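Local coordinates for protein metallo-carboxypeptidase (Pseudomonas aeruginosa, PDB 4A37) that probably acts as a zinc-dependent carboxypeptidase of the M14 family, hydrolysing peptide bonds at the C-terminal end of its substrates and perhaps binding tubulin, at residues P42-Q47 with T232-Q237; W51-V56 with E117-Y122; I176-P181 with V217-P222; L268-H273 with L343-E348. One frame throughout, in Å; residues are numbered along the deposited sequence.

Interaction 1 (P42-Q47 with T232-Q237); sequences PDLASQ and TNAAGQ
Two type I beta turns, D43 to S46 and N233 to G236, face each other where a loop of the N-terminal domain meets the zinc carboxypeptidase domain. The carboxylate of D43 makes the direct hydrogen bonds, while S46 CB packs on T232 CG2 at 3.8 Å. D43 OD2 accepts from T232 N at 2.9 Å and from T232 OG1, also at 2.9 Å, both from the same face of the carboxylate; R231 N and, on OD1, L230 N add further backbone donors, as suits an acid buried against a loop. The T232 hydroxyl can reach D43 because OG1 lies between the backbone N and the carbonyl carbon (chi1 58°). One water accepts a hydrogen bond from A45 N and donates to T232 OG1 and to N233 O, the last at 2.8 Å. A second water joins A45 O to G236 O, the bond to G236 O being 2.7 Å. Small residues let the turns close up: A45 CB rests 3.6 Å from A234 O, and G236, at positive phi, brings its CA to 3.6 Å from A45 O. The 42-47 loop leads from strand 36-39 to strand 53-57, and the 232-237 loop joins helix 222-226 to helix 252-264.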
loop_
_atom_site.group_PDB
_atom_site.type_symbol
_atom_site.label_atom_id
_atom_site.label_comp_id
_atom_site.label_asym_id
_atom_site.label_seq_id
_atom_site.Cartn_x
_atom_site.Cartn_y
_atom_site.Cartn_z
ATOM N N PRO A 42 -3.468 16.693 9.833
ATOM C CA PRO A 42 -4.138 16.559 8.534
ATOM C C PRO A 42 -3.123 16.575 7.381
ATOM O O PRO A 42 -2.007 17.066 7.548
ATOM C CB PRO A 42 -5.060 17.779 8.503
ATOM C CG PRO A 42 -5.422 17.949 9.956
ATOM C CD PRO A 42 -4.070 17.787 10.617
ATOM N N ASP A 43 -3.513 16.041 6.222
ATOM C CA ASP A 43 -2.637 16.006 5.045
ATOM C C ASP A 43 -2.192 17.423 4.678
ATOM O O ASP A 43 -2.880 18.401 4.984
ATOM C CB ASP A 43 -3.359 15.395 3.834
ATOM C CG ASP A 43 -3.414 13.867 3.871
ATOM O OD1 ASP A 43 -3.019 13.262 4.890
ATOM O OD2 ASP A 43 -3.867 13.269 2.870
ATOM N N LEU A 44 -1.046 17.522 4.010
ATOM C CA LEU A 44 -0.501 18.818 3.601
ATOM C C LEU A 44 -1.540 19.782 3.037
ATOM O O LEU A 44 -1.591 20.949 3.441
ATOM C CB LEU A 44 0.600 18.624 2.552
ATOM C CG LEU A 44 2.040 18.367 2.992
ATOM C CD1 LEU A 44 2.886 18.039 1.775
ATOM C CD2 LEU A 44 2.596 19.601 3.695
ATOM N N ALA A 45 -2.362 19.296 2.110
ATOM C CA ALA A 45 -3.371 20.139 1.476
ATOM C C ALA A 45 -4.773 19.540 1.390
ATOM O O ALA A 45 -5.522 19.831 0.455
ATOM C CB ALA A 45 -2.897 20.545 0.078
ATOM N N SER A 46 -5.127 18.692 2.347
ATOM C CA SER A 46 -6.467 18.109 2.378
ATOM C C SER A 46 -6.826 17.829 3.832
ATOM O O SER A 46 -5.944 17.714 4.684
ATOM C CB SER A 46 -6.541 16.828 1.528
ATOM O OG SER A 46 -5.908 15.725 2.157
ATOM N N GLN A 47 -8.118 17.730 4.117
ATOM C CA GLN A 47 -8.578 17.498 5.483
ATOM C C GLN A 47 -8.362 16.080 5.998
ATOM O O GLN A 47 -8.468 15.839 7.201
ATOM C CB GLN A 47 -10.062 17.837 5.604
ATOM C CG GLN A 47 -10.976 16.911 4.825
ATOM C CD GLN A 47 -12.425 17.077 5.222
ATOM O OE1 GLN A 47 -12.927 18.197 5.302
ATOM N NE2 GLN A 47 -13.107 15.963 5.472
ATOM N N THR A 232 -3.717 11.985 0.231
ATOM C CA THR A 232 -3.407 12.790 -0.937
ATOM C C THR A 232 -1.944 13.060 -1.261
ATOM O O THR A 232 -1.064 12.856 -0.427
ATOM C CB THR A 232 -4.125 14.136 -0.807
ATOM O OG1 THR A 232 -3.704 14.783 0.402
ATOM C CG2 THR A 232 -5.645 13.915 -0.727
ATOM N N ASN A 233 -1.697 13.525 -2.485
ATOM C CA ASN A 233 -0.344 13.878 -2.887
ATOM C C ASN A 233 -0.130 15.295 -2.346
ATOM O O ASN A 233 -0.996 15.831 -1.650
ATOM C CB ASN A 233 -0.177 13.783 -4.419
ATOM C CG ASN A 233 -0.873 14.901 -5.185
ATOM O OD1 ASN A 233 -1.670 15.669 -4.641
ATOM N ND2 ASN A 233 -0.565 14.990 -6.470
ATOM N N ALA A 234 1.015 15.898 -2.633
ATOM C CA ALA A 234 1.303 17.233 -2.111
ATOM C C ALA A 234 0.263 18.296 -2.444
ATOM O O ALA A 234 -0.015 19.175 -1.624
ATOM C CB ALA A 234 2.675 17.688 -2.591
ATOM N N ALA A 235 -0.317 18.215 -3.636
ATOM C CA ALA A 235 -1.303 19.200 -4.066
ATOM C C ALA A 235 -2.683 19.023 -3.440
ATOM O O ALA A 235 -3.569 19.855 -3.642
ATOM C CB ALA A 235 -1.422 19.185 -5.581
ATOM N N GLY A 236 -2.864 17.943 -2.686
ATOM C CA GLY A 236 -4.147 17.695 -2.054
ATOM C C GLY A 236 -5.085 16.831 -2.880
ATOM O O GLY A 236 -6.272 16.718 -2.573
ATOM N N GLN A 237 -4.558 16.198 -3.923
ATOM C CA GLN A 237 -5.376 15.350 -4.779
ATOM C C GLN A 237 -5.318 13.874 -4.402
ATOM O O GLN A 237 -4.242 13.336 -4.135
ATOM C CB GLN A 237 -4.933 15.512 -6.241
ATOM C CG GLN A 237 -5.649 14.606 -7.245
ATOM C CD GLN A 237 -7.132 14.908 -7.382
ATOM O OE1 GLN A 237 -7.540 16.068 -7.440
ATOM N NE2 GLN A 237 -7.944 13.858 -7.450
HETATM O O HOH W 1 -1.926 16.838 0.754
HETATM O O HOH W 2 -7.710 18.669 -1.305
#

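Interaction 2 (W51-V56 with E117-Y122); sequences WFHFKV and EVRFAY
Strands 53-56 and 118-121 run antiparallel, their axes 4.7 Å apart at closest approach and their directions 164° from one another. F54 pairs with F120, and V56 with V118, as hydrogen-bonded pairs, whereas H53-A121 and K55-R119 are non-hydrogen-bonded ones. Beyond the regular pairing, Y122 N still donates to F52 O at 3.0 Å. On the face bearing F54 and F120, F120 CB sits over the F54 ring in a CH-pi contact, 4.1 Å from its centroid; the two rings meet obliquely. With chi1 at 60°, the F54 ring leans across to strand 118-121 and offers a face to F120 CB. V56 CG2 approaches the edge of the F120 ring. These strands are inner members of the mixed sheet of the N-terminal domain, flanked by strands 15-17 and 87-89, and large apolar residues suit this face because F67 and F109 pack against it. The face of H53 and R119 is more polar. R119 NH2 donates to H53 NE2 at 2.9 Å, in the imidazole plane, with ring and guanidinium only 12° apart; S22 OG pairs with H53 ND1. K55 runs alongside R119, CG to R119 CB 3.8 Å, and its ammonium meets the F20 ring. Past the strand ends, W51 CE3 touches Y122 CB at 3.6 Å, and the Y122 backbone lies over one face of the F52 ring.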
loop_
_atom_site.group_PDB
_atom_site.type_symbol
_atom_site.label_atom_id
_atom_site.label_comp_id
_atom_site.label_asym_id
_atom_site.label_seq_id
_atom_site.Cartn_x
_atom_site.Cartn_y
_atom_site.Cartn_z
ATOM N N TRP A 51 -3.214 8.234 9.280
ATOM C CA TRP A 51 -1.837 7.777 9.451
ATOM C C TRP A 51 -1.115 8.597 10.509
ATOM O O TRP A 51 -1.227 9.823 10.548
ATOM C CB TRP A 51 -1.058 7.866 8.130
ATOM C CG TRP A 51 0.444 7.679 8.293
ATOM C CD1 TRP A 51 1.379 8.665 8.487
ATOM C CD2 TRP A 51 1.160 6.439 8.328
ATOM N NE1 TRP A 51 2.628 8.112 8.643
ATOM C CE2 TRP A 51 2.525 6.749 8.550
ATOM C CE3 TRP A 51 0.785 5.095 8.193
ATOM C CZ2 TRP A 51 3.515 5.758 8.646
ATOM C CZ3 TRP A 51 1.771 4.109 8.287
ATOM C CH2 TRP A 51 3.120 4.449 8.512
ATOM N N PHE A 52 -0.385 7.912 11.380
ATOM C CA PHE A 52 0.389 8.588 12.414
ATOM C C PHE A 52 1.707 7.852 12.539
ATOM O O PHE A 52 1.794 6.664 12.243
ATOM C CB PHE A 52 -0.363 8.619 13.761
ATOM C CG PHE A 52 -0.614 7.264 14.359
ATOM C CD1 PHE A 52 0.321 6.673 15.202
ATOM C CD2 PHE A 52 -1.789 6.576 14.080
ATOM C CE1 PHE A 52 0.090 5.411 15.760
ATOM C CE2 PHE A 52 -2.032 5.313 14.631
ATOM C CZ PHE A 52 -1.089 4.731 15.473
ATOM N N HIS A 53 2.739 8.572 12.959
ATOM C CA HIS A 53 4.069 7.993 13.100
ATOM C C HIS A 53 4.893 8.964 13.931
ATOM O O HIS A 53 5.126 10.100 13.518
ATOM C CB HIS A 53 4.698 7.827 11.717
ATOM C CG HIS A 53 6.054 7.192 11.730
ATOM N ND1 HIS A 53 6.862 7.158 10.614
ATOM C CD2 HIS A 53 6.728 6.534 12.702
ATOM C CE1 HIS A 53 7.974 6.505 10.896
ATOM N NE2 HIS A 53 7.919 6.115 12.157
ATOM N N PHE A 54 5.315 8.527 15.112
ATOM C CA PHE A 54 6.109 9.386 15.974
ATOM C C PHE A 54 7.099 8.592 16.810
ATOM O O PHE A 54 6.999 7.370 16.924
ATOM C CB PHE A 54 5.204 10.224 16.896
ATOM C CG PHE A 54 4.326 9.409 17.815
ATOM C CD1 PHE A 54 3.079 8.961 17.392
ATOM C CD2 PHE A 54 4.739 9.111 19.115
ATOM C CE1 PHE A 54 2.251 8.234 18.244
ATOM C CE2 PHE A 54 3.916 8.381 19.976
ATOM C CZ PHE A 54 2.672 7.944 19.542
ATOM N N LYS A 55 8.060 9.305 17.388
ATOM C CA LYS A 55 9.082 8.697 18.227
ATOM C C LYS A 55 9.027 9.292 19.623
ATOM O O LYS A 55 8.739 10.478 19.793
ATOM C CB LYS A 55 10.476 8.937 17.637
ATOM C CG LYS A 55 10.822 8.082 16.436
ATOM C CD LYS A 55 12.203 8.452 15.915
ATOM C CE LYS A 55 12.543 7.707 14.634
ATOM N NZ LYS A 55 13.808 8.213 14.025
ATOM N N VAL A 56 9.297 8.459 20.621
ATOM C CA VAL A 56 9.301 8.896 22.006
ATOM C C VAL A 56 10.691 8.613 22.558
ATOM O O VAL A 56 11.269 7.558 22.291
ATOM C CB VAL A 56 8.270 8.122 22.856
ATOM C CG1 VAL A 56 8.166 8.750 24.236
ATOM C CG2 VAL A 56 6.914 8.113 22.161
ATOM N N GLU A 117 13.429 4.513 24.565
ATOM C CA GLU A 117 12.858 5.090 23.355
ATOM C C GLU A 117 12.107 4.057 22.540
ATOM O O GLU A 117 12.482 2.881 22.486
ATOM C CB GLU A 117 13.928 5.769 22.492
ATOM C CG GLU A 117 14.952 4.871 21.836
ATOM C CD GLU A 117 15.959 5.686 21.039
ATOM O OE1 GLU A 117 16.474 6.678 21.596
ATOM O OE2 GLU A 117 16.232 5.345 19.868
ATOM N N VAL A 118 11.035 4.512 21.909
ATOM C CA VAL A 118 10.200 3.643 21.101
ATOM C C VAL A 118 9.487 4.512 20.081
ATOM O O VAL A 118 9.367 5.725 20.257
ATOM C CB VAL A 118 9.142 2.945 21.974
ATOM C CG1 VAL A 118 8.072 3.952 22.390
ATOM C CG2 VAL A 118 8.530 1.773 21.229
ATOM N N ARG A 119 9.028 3.890 19.008
ATOM C CA ARG A 119 8.299 4.615 17.985
ATOM C C ARG A 119 6.978 3.898 17.769
ATOM O O ARG A 119 6.862 2.690 18.007
ATOM C CB ARG A 119 9.111 4.683 16.689
ATOM C CG ARG A 119 9.633 3.354 16.204
ATOM C CD ARG A 119 10.717 3.545 15.150
ATOM N NE ARG A 119 10.194 4.042 13.881
ATOM C CZ ARG A 119 10.923 4.171 12.778
ATOM N NH1 ARG A 119 12.210 3.842 12.792
ATOM N NH2 ARG A 119 10.365 4.606 11.659
ATOM N N PHE A 120 5.975 4.658 17.359
ATOM C CA PHE A 120 4.654 4.109 17.104
ATOM C C PHE A 120 4.238 4.560 15.723
ATOM O O PHE A 120 4.598 5.655 15.284
ATOM C CB PHE A 120 3.625 4.631 18.110
ATOM C CG PHE A 120 3.836 4.153 19.515
ATOM C CD1 PHE A 120 3.252 2.966 19.947
ATOM C CD2 PHE A 120 4.579 4.904 20.421
ATOM C CE1 PHE A 120 3.396 2.533 21.262
ATOM C CE2 PHE A 120 4.729 4.478 21.745
ATOM C CZ PHE A 120 4.134 3.290 22.164
ATOM N N ALA A 121 3.472 3.721 15.040
ATOM C CA ALA A 121 2.999 4.048 13.706
ATOM C C ALA A 121 1.705 3.301 13.434
ATOM O O ALA A 121 1.412 2.296 14.085
ATOM C CB ALA A 121 4.048 3.669 12.672
ATOM N N TYR A 122 0.934 3.798 12.472
ATOM C CA TYR A 122 -0.332 3.180 12.091
ATOM C C TYR A 122 -0.059 1.828 11.402
ATOM O O TYR A 122 -0.877 0.913 11.459
ATOM C CB TYR A 122 -1.097 4.139 11.169
ATOM C CG TYR A 122 -2.531 3.750 10.874
ATOM C CD1 TYR A 122 -3.339 3.169 11.854
ATOM C CD2 TYR A 122 -3.088 3.999 9.623
ATOM C CE1 TYR A 122 -4.669 2.843 11.588
ATOM C CE2 TYR A 122 -4.423 3.677 9.349
ATOM C CZ TYR A 122 -5.202 3.101 10.334
ATOM O OH TYR A 122 -6.518 2.787 10.069
#

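Interaction 3 (I176-P181 with V217-P222); sequences IAQQHP and VPNMNP. With ZN (zinc ion), chain C.
V217 closes the short parallel pairing with I176: its carbonyl accepts from A177 N at 3.0 Å, and its CG2 lies beside I176 CG2, the two branched chains pointing the same way. P218 bends the chain out of the strand and leaves its carbonyl oxygen 3.7 Å from A177 CB, buried without a polar partner. N219 turns its amide back to the chain; OD1 accepts from N221 N in an Asx turn, while ND2 approaches the side-chain amide of Q178 without bonding to it and is held by E187. M220 N then donates to A177 O at 2.9 Å. The M220 side chain folds back on itself, bent at chi2 and chi3, so that CG packs 3.9 Å from I176 CB and CB lies alongside Q179 CG; a flexible thioether fits this irregular corner. N221 has its CG anti to the backbone N (chi1 -159°), which carries ND2 to Q179 O at 3.0 Å along an almost straight bond (171°) in the amide plane. Its OD1, as N-cap, receives G224 N of the helix that starts at P222. One asparagine thus ties a helix start to the carbonyl just before H180, whose ND1 binds the zinc ion at 2.1 Å, joined there by E183 and H273. The bond is consistent with N221 fixing, from the second shell, the loop that presents this metal ligand.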
loop_
_atom_site.group_PDB
_atom_site.type_symbol
_atom_site.label_atom_id
_atom_site.label_comp_id
_atom_site.label_asym_id
_atom_site.label_seq_id
_atom_site.Cartn_x
_atom_site.Cartn_y
_atom_site.Cartn_z
ATOM N N ILE A 176 1.198 -1.221 -9.758
ATOM C CA ILE A 176 1.616 0.042 -9.154
ATOM C C ILE A 176 1.178 0.021 -7.697
ATOM O O ILE A 176 0.201 -0.661 -7.344
ATOM C CB ILE A 176 1.019 1.283 -9.886
ATOM C CG1 ILE A 176 -0.491 1.389 -9.652
ATOM C CG2 ILE A 176 1.284 1.171 -11.375
ATOM C CD1 ILE A 176 -1.101 2.662 -10.241
ATOM N N ALA A 177 1.885 0.753 -6.843
ATOM C CA ALA A 177 1.551 0.729 -5.427
ATOM C C ALA A 177 1.584 2.048 -4.670
ATOM O O ALA A 177 2.249 3.005 -5.049
ATOM C CB ALA A 177 2.451 -0.283 -4.709
ATOM N N GLN A 178 0.821 2.067 -3.586
ATOM C CA GLN A 178 0.741 3.186 -2.671
ATOM C C GLN A 178 0.328 4.538 -3.246
ATOM O O GLN A 178 0.994 5.555 -3.004
ATOM C CB GLN A 178 2.074 3.313 -1.920
ATOM C CG GLN A 178 1.906 3.680 -0.448
ATOM C CD GLN A 178 3.136 3.384 0.398
ATOM O OE1 GLN A 178 3.775 2.343 0.242
ATOM N NE2 GLN A 178 3.452 4.286 1.320
ATOM N N GLN A 179 -0.761 4.569 -4.008
ATOM C CA GLN A 179 -1.239 5.853 -4.517
ATOM C C GLN A 179 -1.670 6.664 -3.302
ATOM O O GLN A 179 -1.596 7.889 -3.295
ATOM C CB GLN A 179 -2.437 5.681 -5.438
ATOM C CG GLN A 179 -2.138 5.103 -6.788
ATOM C CD GLN A 179 -3.344 5.217 -7.691
ATOM O OE1 GLN A 179 -3.678 6.302 -8.161
ATOM N NE2 GLN A 179 -4.016 4.096 -7.924
ATOM N N HIS A 180 -2.176 5.961 -2.293
ATOM C CA HIS A 180 -2.575 6.597 -1.035
ATOM C C HIS A 180 -1.327 6.427 -0.160
ATOM O O HIS A 180 -0.958 5.311 0.226
ATOM C CB HIS A 180 -3.795 5.880 -0.451
ATOM C CG HIS A 180 -5.042 6.085 -1.261
ATOM N ND1 HIS A 180 -5.904 5.061 -1.583
ATOM C CD2 HIS A 180 -5.545 7.195 -1.855
ATOM C CE1 HIS A 180 -6.880 5.525 -2.343
ATOM N NE2 HIS A 180 -6.686 6.818 -2.522
ATOM N N PRO A 181 -0.643 7.544 0.143
ATOM C CA PRO A 181 0.586 7.540 0.939
ATOM C C PRO A 181 0.609 6.847 2.295
ATOM O O PRO A 181 1.653 6.342 2.706
ATOM C CB PRO A 181 0.942 9.020 1.015
ATOM C CG PRO A 181 -0.400 9.679 1.064
ATOM C CD PRO A 181 -1.139 8.923 -0.039
ATOM N N VAL A 217 5.748 0.027 -10.510
ATOM C CA VAL A 217 5.917 1.351 -9.913
ATOM C C VAL A 217 5.813 1.121 -8.403
ATOM O O VAL A 217 4.714 1.085 -7.846
ATOM C CB VAL A 217 4.822 2.346 -10.352
ATOM C CG1 VAL A 217 5.078 3.707 -9.712
ATOM C CG2 VAL A 217 4.800 2.476 -11.862
ATOM N N PRO A 218 6.958 0.932 -7.724
ATOM C CA PRO A 218 7.015 0.689 -6.278
ATOM C C PRO A 218 6.307 1.720 -5.409
ATOM O O PRO A 218 5.764 1.368 -4.359
ATOM C CB PRO A 218 8.515 0.617 -5.999
ATOM C CG PRO A 218 9.040 0.025 -7.262
ATOM C CD PRO A 218 8.310 0.845 -8.307
ATOM N N ASN A 219 6.325 2.987 -5.822
ATOM C CA ASN A 219 5.632 4.024 -5.057
ATOM C C ASN A 219 5.124 5.164 -5.935
ATOM O O ASN A 219 5.896 5.911 -6.544
ATOM C CB ASN A 219 6.525 4.564 -3.936
ATOM C CG ASN A 219 5.745 5.394 -2.933
ATOM O OD1 ASN A 219 5.322 6.507 -3.233
ATOM N ND2 ASN A 219 5.526 4.841 -1.744
ATOM N N MET A 220 3.800 5.288 -5.964
ATOM C CA MET A 220 3.091 6.283 -6.759
ATOM C C MET A 220 2.947 7.659 -6.113
ATOM O O MET A 220 2.524 8.606 -6.774
ATOM C CB MET A 220 1.682 5.760 -7.057
ATOM C CG MET A 220 1.618 4.675 -8.109
ATOM S SD MET A 220 1.895 5.358 -9.748
ATOM C CE MET A 220 0.457 6.458 -9.928
ATOM N N ASN A 221 3.296 7.783 -4.837
ATOM C CA ASN A 221 3.112 9.059 -4.149
ATOM C C ASN A 221 4.218 9.313 -3.133
ATOM O O ASN A 221 3.977 9.338 -1.928
ATOM C CB ASN A 221 1.754 9.037 -3.444
ATOM C CG ASN A 221 1.218 10.424 -3.125
ATOM O OD1 ASN A 221 1.969 11.391 -2.976
ATOM N ND2 ASN A 221 -0.100 10.522 -3.006
ATOM N N PRO A 222 5.454 9.515 -3.613
ATOM C CA PRO A 222 6.599 9.766 -2.734
ATOM C C PRO A 222 6.478 11.010 -1.847
ATOM O O PRO A 222 6.972 11.012 -0.714
ATOM C CB PRO A 222 7.776 9.838 -3.714
ATOM C CG PRO A 222 7.135 10.313 -4.993
ATOM C CD PRO A 222 5.871 9.480 -5.022
HETATM ZN ZN ZN C . -5.810 3.081 -1.041
HETATM O O HOH W 3 2.982 6.604 -1.175
HETATM O O HOH W 4 -7.653 2.142 -0.501
#

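Interaction 4 (L268-H273 with L343-E348); sequences LFLDIH and LAFTIE. With ZN (zinc ion), chain C.
I272 CD1 packs on I347 CB at 3.9 Å; on the same face L270 CD2 lies beside F345 CB and L268 CD1 beside L343 CD2. Branched and aromatic chains suit this face, where helix 294-310 packs on L343 and F345. These side chains project from parallel strands 268-275 and 343-350, inside the carboxypeptidase sheet; the strands' hydrogen bonds alternate, as in H273 N to I347 O at 2.7 Å. On the other face F269 CB meets A344 CB, and T346 CG2 presses on H273 CD2 at 3.3 Å. D271 OD2 accepts from H273 NE2 at 2.6 Å, from above the carboxylate plane but in the imidazole plane. H273 ND1 binds zinc at 2.1 Å. E348 OE1 sits 3.3 Å from H273 CB, and E348 OE2 takes a weak bond at 3.3 Å from the zinc-bound water, putting this predicted proton donor/acceptor near the metal. Held by zinc at ND1 and by D271 at NE2, the ring can hardly rotate, and the carboxylate probably makes H273 a more electron-rich ligand.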
loop_
_atom_site.group_PDB
_atom_site.type_symbol
_atom_site.label_atom_id
_atom_site.label_comp_id
_atom_site.label_asym_id
_atom_site.label_seq_id
_atom_site.Cartn_x
_atom_site.Cartn_y
_atom_site.Cartn_z
ATOM N N LEU A 268 -2.631 -6.489 -18.063
ATOM C CA LEU A 268 -3.002 -6.800 -16.687
ATOM C C LEU A 268 -2.627 -5.603 -15.832
ATOM O O LEU A 268 -1.568 -4.996 -16.028
ATOM C CB LEU A 268 -2.263 -8.024 -16.147
ATOM C CG LEU A 268 -2.550 -8.131 -14.639
ATOM C CD1 LEU A 268 -3.606 -9.185 -14.394
ATOM C CD2 LEU A 268 -1.287 -8.451 -13.880
ATOM N N PHE A 269 -3.487 -5.278 -14.874
ATOM C CA PHE A 269 -3.246 -4.152 -13.988
ATOM C C PHE A 269 -3.650 -4.465 -12.556
ATOM O O PHE A 269 -4.786 -4.868 -12.288
ATOM C CB PHE A 269 -4.029 -2.923 -14.462
ATOM C CG PHE A 269 -3.839 -1.709 -13.589
ATOM C CD1 PHE A 269 -2.599 -1.083 -13.503
ATOM C CD2 PHE A 269 -4.900 -1.197 -12.849
ATOM C CE1 PHE A 269 -2.417 0.041 -12.695
ATOM C CE2 PHE A 269 -4.730 -0.072 -12.035
ATOM C CZ PHE A 269 -3.479 0.546 -11.961
ATOM N N LEU A 270 -2.702 -4.288 -11.647
ATOM C CA LEU A 270 -2.923 -4.494 -10.224
ATOM C C LEU A 270 -2.537 -3.196 -9.534
ATOM O O LEU A 270 -1.436 -2.668 -9.741
ATOM C CB LEU A 270 -2.056 -5.639 -9.694
ATOM C CG LEU A 270 -2.330 -7.032 -10.267
ATOM C CD1 LEU A 270 -1.443 -8.043 -9.564
ATOM C CD2 LEU A 270 -3.802 -7.390 -10.073
ATOM N N ASP A 271 -3.461 -2.683 -8.728
ATOM C CA ASP A 271 -3.280 -1.436 -7.983
ATOM C C ASP A 271 -3.263 -1.844 -6.509
ATOM O O ASP A 271 -4.281 -2.251 -5.944
ATOM C CB ASP A 271 -4.448 -0.500 -8.321
ATOM C CG ASP A 271 -4.329 0.878 -7.687
ATOM O OD1 ASP A 271 -3.215 1.303 -7.318
ATOM O OD2 ASP A 271 -5.374 1.557 -7.589
ATOM N N ILE A 272 -2.089 -1.738 -5.895
ATOM C CA ILE A 272 -1.889 -2.168 -4.517
ATOM C C ILE A 272 -2.217 -1.122 -3.462
ATOM O O ILE A 272 -1.620 -0.043 -3.434
ATOM C CB ILE A 272 -0.430 -2.663 -4.320
ATOM C CG1 ILE A 272 -0.002 -3.543 -5.505
ATOM C CG2 ILE A 272 -0.323 -3.438 -3.013
ATOM C CD1 ILE A 272 -0.897 -4.742 -5.783
ATOM N N HIS A 273 -3.143 -1.478 -2.570
ATOM C CA HIS A 273 -3.629 -0.597 -1.508
ATOM C C HIS A 273 -3.679 -1.258 -0.130
ATOM O O HIS A 273 -3.324 -2.422 0.042
ATOM C CB HIS A 273 -5.069 -0.158 -1.814
ATOM C CG HIS A 273 -5.210 0.752 -2.989
ATOM N ND1 HIS A 273 -5.481 2.093 -2.852
ATOM C CD2 HIS A 273 -5.187 0.507 -4.323
ATOM C CE1 HIS A 273 -5.624 2.639 -4.045
ATOM N NE2 HIS A 273 -5.449 1.698 -4.956
ATOM N N LEU A 343 -7.605 -7.487 -17.523
ATOM C CA LEU A 343 -7.928 -7.908 -16.170
ATOM C C LEU A 343 -7.357 -6.825 -15.255
ATOM O O LEU A 343 -6.198 -6.431 -15.408
ATOM C CB LEU A 343 -7.259 -9.251 -15.873
ATOM C CG LEU A 343 -7.399 -9.789 -14.444
ATOM C CD1 LEU A 343 -8.874 -9.875 -14.061
ATOM C CD2 LEU A 343 -6.748 -11.159 -14.358
ATOM N N ALA A 344 -8.158 -6.328 -14.319
ATOM C CA ALA A 344 -7.684 -5.283 -13.417
ATOM C C ALA A 344 -8.286 -5.417 -12.024
ATOM O O ALA A 344 -9.492 -5.632 -11.864
ATOM C CB ALA A 344 -8.003 -3.901 -13.997
ATOM N N PHE A 345 -7.429 -5.290 -11.017
ATOM C CA PHE A 345 -7.838 -5.397 -9.618
ATOM C C PHE A 345 -7.138 -4.400 -8.720
ATOM O O PHE A 345 -6.027 -3.946 -9.008
ATOM C CB PHE A 345 -7.454 -6.755 -9.030
ATOM C CG PHE A 345 -8.329 -7.888 -9.430
ATOM C CD1 PHE A 345 -9.601 -8.034 -8.890
ATOM C CD2 PHE A 345 -7.823 -8.887 -10.248
ATOM C CE1 PHE A 345 -10.352 -9.176 -9.153
ATOM C CE2 PHE A 345 -8.567 -10.029 -10.516
ATOM C CZ PHE A 345 -9.830 -10.172 -9.964
ATOM N N THR A 346 -7.803 -4.078 -7.619
ATOM C CA THR A 346 -7.221 -3.271 -6.566
ATOM C C THR A 346 -6.986 -4.394 -5.556
ATOM O O THR A 346 -7.877 -5.218 -5.336
ATOM C CB THR A 346 -8.233 -2.296 -5.947
ATOM O OG1 THR A 346 -8.559 -1.273 -6.892
ATOM C CG2 THR A 346 -7.654 -1.651 -4.698
ATOM N N ILE A 347 -5.787 -4.479 -4.993
ATOM C CA ILE A 347 -5.498 -5.493 -3.988
ATOM C C ILE A 347 -5.458 -4.710 -2.683
ATOM O O ILE A 347 -4.714 -3.735 -2.560
ATOM C CB ILE A 347 -4.133 -6.172 -4.224
ATOM C CG1 ILE A 347 -4.130 -6.909 -5.567
ATOM C CG2 ILE A 347 -3.829 -7.129 -3.086
ATOM C CD1 ILE A 347 -5.221 -7.956 -5.707
ATOM N N GLU A 348 -6.271 -5.117 -1.717
ATOM C CA GLU A 348 -6.340 -4.406 -0.446
ATOM C C GLU A 348 -5.862 -5.239 0.736
ATOM O O GLU A 348 -6.401 -6.315 1.000
ATOM C CB GLU A 348 -7.783 -3.964 -0.178
ATOM C CG GLU A 348 -8.392 -3.056 -1.241
ATOM C CD GLU A 348 -8.173 -1.582 -0.966
ATOM O OE1 GLU A 348 -7.588 -1.241 0.086
ATOM O OE2 GLU A 348 -8.592 -0.762 -1.806
HETATM ZN ZN ZN C . -5.810 3.081 -1.041
HETATM O O HOH W 5 -8.038 1.565 -8.206
HETATM O O HOH W 4 -7.653 2.142 -0.501
#

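How the interactions relate
Interactions 2, 3 and 4 are buried, whereas interaction 1 is partly exposed and leans on waters and a carboxylate. Interaction 2 belongs to the sheet of the N-terminal domain; interactions 3 and 4 share the carboxypeptidase sheet, where strands 171-177 and 268-275 are neighbours. Interactions 3 and 4 each bring a histidine to the same zinc ion, and Q179 NE2 reaches D271 OD1 between them. Regular strand pairing dominates interactions 2 and 4, antiparallel and parallel respectively, while interaction 3 passes from a single parallel bridge to loop contacts, one of them an asparagine amide bonded to a main-chain carbonyl. Interaction 1 bridges the two domains and packs on P181 and N221 of interaction 3.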